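Side-chain contacts in aminoglycoside N(6')-acetyltransferase type 1 (Salmonella choleraesuis, PDB 2VBQ), which transfers an acetyl group from acetyl-CoA to the 6'-amino group of aminoglycoside antibiotics and so confers resistance to them: residues D85-C90 and E131-T136; Q115-V120 and L150-T155. One frame throughout, in Å; residues are numbered along the deposited sequence.

Contact 1: D85-C90 and E131-T136; sequences DYVNGC and EMASDT
The methyl of A133, on strand 131-136, outermost in this chain's sheet, receives two side chains of the loop 85-90: its CB lies 3.8 Å from V87 CG1 and 3.8 Å from C90 SG. V87 CG1 and C90 SG are themselves in van der Waals contact, so the three groups form a compact apolar cluster. V87 sends CG1 to the methyl by holding it anti to the backbone N (chi1 -176°). Next to the cluster, the carboxylate of E131 lies against the aliphatic part of C90. OE1 comes to 3.4 Å from C90 CB, and OE2 to 3.5 Å from C90 CA. No hydrogen bond joins the two segments; the glutamate touches carbon here and spends its oxygens on other partners.

V87 and C90 end up side by side because they are the ends of a type II beta turn, closed by a bond of 3.1 Å from C90 N to V87 O, with G89 taking the positive phi (84°) that its third position needs. F97 of strand 95-103 packs against both V87 and A133, so the loop lies against the parallel strand pair of the GNAT sheet. E131 OE1 is hydrogen-bonded to S92 OG, while OE2 takes D91 N and a salt bridge from R162 of the second subunit, whose chain also continues the sheet antiparallel to 132-136. The same two segments carry inhibitor-binding groups: Y86 OH bonds one copy of the bisubstrate analogue and D135 OD1 the other.

The contact thus pairs a small apolar seam with a buried carboxylate gripped by a hydroxyl, a backbone N-H and a guanidinium from across the dimer. That company would probably keep E131 ionised, and it ties the loop's position to the subunit interface.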
# COMPACT_ATOMS: atom_id res chain seq x y z
N ASP A 85 -1.33 6.65 -2.06
CA ASP A 85 -2.25 5.51 -2.23
C ASP A 85 -2.84 5.18 -0.85
O ASP A 85 -2.21 5.48 0.19
CB ASP A 85 -1.55 4.25 -2.73
CG ASP A 85 -0.94 4.37 -4.13
OD1 ASP A 85 -1.21 5.32 -4.88
OD2 ASP A 85 -0.16 3.46 -4.47
N TYR A 86 -4.03 4.59 -0.83
CA TYR A 86 -4.56 4.04 0.42
C TYR A 86 -3.49 3.16 1.06
O TYR A 86 -2.91 2.28 0.39
CB TYR A 86 -5.82 3.19 0.17
CG TYR A 86 -6.19 2.41 1.41
CD1 TYR A 86 -6.80 3.06 2.49
CD2 TYR A 86 -5.89 1.06 1.53
CE1 TYR A 86 -7.12 2.37 3.66
CE2 TYR A 86 -6.21 0.36 2.71
CZ TYR A 86 -6.82 1.03 3.75
OH TYR A 86 -7.14 0.34 4.90
N VAL A 87 -3.21 3.40 2.35
CA VAL A 87 -2.35 2.50 3.12
C VAL A 87 -3.19 1.71 4.15
O VAL A 87 -3.92 2.29 4.97
CB VAL A 87 -1.20 3.26 3.86
CG1 VAL A 87 -0.27 2.26 4.58
CG2 VAL A 87 -0.38 4.13 2.87
N ASN A 88 -3.07 0.39 4.09
CA ASN A 88 -3.76 -0.51 5.03
C ASN A 88 -3.57 -0.09 6.47
O ASN A 88 -2.42 0.12 6.92
CB ASN A 88 -3.31 -1.97 4.83
CG ASN A 88 -3.58 -2.50 3.42
OD1 ASN A 88 -2.95 -2.08 2.45
ND2 ASN A 88 -4.53 -3.45 3.31
N GLY A 89 -4.70 0.05 7.18
CA GLY A 89 -4.73 0.36 8.60
C GLY A 89 -4.62 1.83 8.97
O GLY A 89 -4.69 2.17 10.14
N CYS A 90 -4.44 2.69 7.96
CA CYS A 90 -4.30 4.14 8.17
C CYS A 90 -5.61 4.86 7.88
O CYS A 90 -6.39 4.39 7.08
CB CYS A 90 -3.16 4.70 7.29
SG CYS A 90 -1.52 4.05 7.78
N GLU A 131 0.70 9.90 9.96
CA GLU A 131 0.87 8.51 10.32
C GLU A 131 2.11 7.96 9.61
O GLU A 131 2.42 8.36 8.48
CB GLU A 131 -0.35 7.68 9.89
CG GLU A 131 -1.63 7.93 10.69
CD GLU A 131 -2.88 7.38 9.99
OE1 GLU A 131 -3.11 7.70 8.81
OE2 GLU A 131 -3.63 6.61 10.61
N MET A 132 2.79 7.05 10.29
CA MET A 132 3.85 6.25 9.71
C MET A 132 3.38 4.81 9.69
O MET A 132 2.77 4.33 10.66
CB MET A 132 5.15 6.40 10.51
CG MET A 132 6.31 5.44 10.09
SD MET A 132 7.92 5.98 10.71
CE MET A 132 7.60 5.89 12.47
N ALA A 133 3.64 4.12 8.59
CA ALA A 133 3.28 2.72 8.46
C ALA A 133 4.40 1.86 7.88
O ALA A 133 5.42 2.39 7.36
CB ALA A 133 2.00 2.56 7.64
N SER A 134 4.20 0.55 7.98
CA SER A 134 5.15 -0.47 7.57
C SER A 134 4.40 -1.80 7.46
O SER A 134 3.26 -1.90 7.91
CB SER A 134 6.28 -0.57 8.59
OG SER A 134 7.30 -1.46 8.15
N ASP A 135 4.99 -2.78 6.81
CA ASP A 135 4.42 -4.11 6.83
C ASP A 135 5.57 -5.10 6.92
O ASP A 135 6.72 -4.77 6.64
CB ASP A 135 3.52 -4.39 5.60
CG ASP A 135 4.30 -4.71 4.34
OD1 ASP A 135 5.08 -5.69 4.32
OD2 ASP A 135 4.13 -3.99 3.33
N THR A 136 5.24 -6.31 7.33
CA THR A 136 6.26 -7.34 7.41
C THR A 136 5.57 -8.69 7.24
O THR A 136 4.36 -8.80 7.41
CB THR A 136 7.07 -7.28 8.74
OG1 THR A 136 8.35 -7.88 8.53
CG2 THR A 136 6.33 -8.00 9.93

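Contact 2: Q115-V120 and L150-T155; sequences QLIAAV and LGFEET
L150 offers its carbonyl O to NZ of K163 of the second subunit, a hydrogen bond that holds the residue from the dimer side while its side chain turns to I117 of helix 112-126. There CD1 of L150 and CD1 of I117 meet at 3.4 Å, tighter than two methyl groups usually sit. The other branch of I117 goes to F152: CG2, anti to the backbone N, reaches the ring edge near its plane, 3.9 Å from CE1. One isoleucine straddles two residues, the ethyl arm for the leucine and the methyl for the phenylalanine.

L150 and F152 flank G151, which at positive phi (90°) is the C' residue of the Schellman motif that ends helix 141-149, with F152 N bonded to H147 O and G151 N to Q148 O. That turn leads into strand 153-164 and leaves both side chains directed at helix 112-126. H147 meets the F152 ring edge-to-face. In this GNAT fold helix 112-126 starts within acetyl-CoA-binding residues 109-114, and I117 also packs on L98 and I101 of strand 95-103. No hydrogen bond joins the two segments, so their direct contact rests on apolar packing, which at L150 adjoins the bisubstrate inhibitor.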
# COMPACT_ATOMS: atom_id res chain seq x y z
N GLN A 115 17.16 4.41 15.45
CA GLN A 115 17.58 5.70 14.94
C GLN A 115 17.25 5.90 13.46
O GLN A 115 16.82 6.97 13.08
CB GLN A 115 19.04 5.95 15.23
CG GLN A 115 19.26 6.18 16.73
CD GLN A 115 20.66 6.62 17.03
OE1 GLN A 115 21.31 6.05 17.91
NE2 GLN A 115 21.14 7.65 16.30
N LEU A 116 17.40 4.84 12.66
CA LEU A 116 16.95 4.89 11.26
C LEU A 116 15.45 5.25 11.16
O LEU A 116 15.07 6.13 10.39
CB LEU A 116 17.21 3.54 10.56
CG LEU A 116 18.66 3.31 10.11
CD1 LEU A 116 18.90 1.80 9.79
CD2 LEU A 116 18.97 4.22 8.87
N ILE A 117 14.62 4.58 11.95
CA ILE A 117 13.17 4.80 11.92
C ILE A 117 12.80 6.21 12.46
O ILE A 117 11.88 6.86 11.93
CB ILE A 117 12.42 3.63 12.66
CG1 ILE A 117 12.47 2.38 11.77
CG2 ILE A 117 10.95 3.97 13.01
CD1 ILE A 117 12.12 1.08 12.47
N ALA A 118 13.53 6.68 13.46
CA ALA A 118 13.39 8.06 13.95
C ALA A 118 13.64 9.10 12.85
O ALA A 118 12.92 10.11 12.77
CB ALA A 118 14.30 8.29 15.13
N ALA A 119 14.64 8.84 12.00
CA ALA A 119 14.94 9.69 10.84
C ALA A 119 13.81 9.65 9.79
O ALA A 119 13.45 10.70 9.25
CB ALA A 119 16.29 9.29 10.20
N VAL A 120 13.31 8.45 9.48
CA VAL A 120 12.14 8.30 8.57
C VAL A 120 10.94 9.10 9.11
O VAL A 120 10.29 9.83 8.35
CB VAL A 120 11.71 6.80 8.39
CG1 VAL A 120 10.31 6.69 7.72
CG2 VAL A 120 12.77 6.00 7.62
N LEU A 150 9.34 -0.26 18.86
CA LEU A 150 9.55 1.11 18.40
C LEU A 150 8.24 1.89 18.28
O LEU A 150 8.17 2.95 17.64
CB LEU A 150 10.35 1.12 17.07
CG LEU A 150 11.71 0.41 17.16
CD1 LEU A 150 12.44 0.28 15.80
CD2 LEU A 150 12.59 1.11 18.19
N GLY A 151 7.20 1.35 18.87
CA GLY A 151 5.95 2.09 19.00
C GLY A 151 4.93 1.95 17.88
O GLY A 151 3.97 2.72 17.84
N PHE A 152 5.14 0.99 16.98
CA PHE A 152 4.15 0.66 15.94
C PHE A 152 3.15 -0.28 16.58
O PHE A 152 3.54 -1.14 17.36
CB PHE A 152 4.79 -0.10 14.78
CG PHE A 152 5.61 0.76 13.83
CD1 PHE A 152 6.95 1.06 14.12
CD2 PHE A 152 5.05 1.25 12.64
CE1 PHE A 152 7.73 1.82 13.22
CE2 PHE A 152 5.82 2.00 11.73
CZ PHE A 152 7.16 2.30 12.03
N GLU A 153 1.88 -0.14 16.22
CA GLU A 153 0.89 -1.13 16.55
C GLU A 153 0.38 -1.84 15.30
O GLU A 153 0.22 -1.22 14.24
CB GLU A 153 -0.25 -0.50 17.36
CG GLU A 153 0.30 0.06 18.70
CD GLU A 153 -0.72 0.80 19.54
OE1 GLU A 153 -1.86 0.30 19.67
OE2 GLU A 153 -0.37 1.88 20.09
N GLU A 154 0.15 -3.14 15.44
CA GLU A 154 -0.48 -3.93 14.39
C GLU A 154 -1.86 -3.38 14.08
O GLU A 154 -2.64 -3.10 14.98
CB GLU A 154 -0.58 -5.38 14.80
CG GLU A 154 -1.39 -6.23 13.83
CD GLU A 154 -1.30 -7.72 14.09
OE1 GLU A 154 -0.37 -8.15 14.83
OE2 GLU A 154 -2.13 -8.47 13.52
N THR A 155 -2.18 -3.26 12.80
CA THR A 155 -3.49 -2.74 12.41
C THR A 155 -4.35 -3.83 11.77
O THR A 155 -5.50 -4.01 12.14
CB THR A 155 -3.36 -1.52 11.46
OG1 THR A 155 -2.55 -1.87 10.34
CG2 THR A 155 -2.73 -0.33 12.16

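From the N terminus, 85-90 comes first, in the loop between strands 73-83 and 95-103; then follow 115-120 on helix 112-126, strand 131-136, and 150-155 after helix 141-149. Contact 1 closes a loop of 40 residues that includes 115-120, and contact 2 closes one of 29 that includes 131-136, so the two cross. Their centres are 12 Å apart. M132 joins them: its CB points away from 85-90, and its CE reaches F152 CZ at 3.6 Å. A second junction is G89 CA to T155 OG1, 3.6 Å. Together they tie the 85-90 loop to strand 131-136, and helix 112-126 to the turn into strand 153-164, beside the dimer interface.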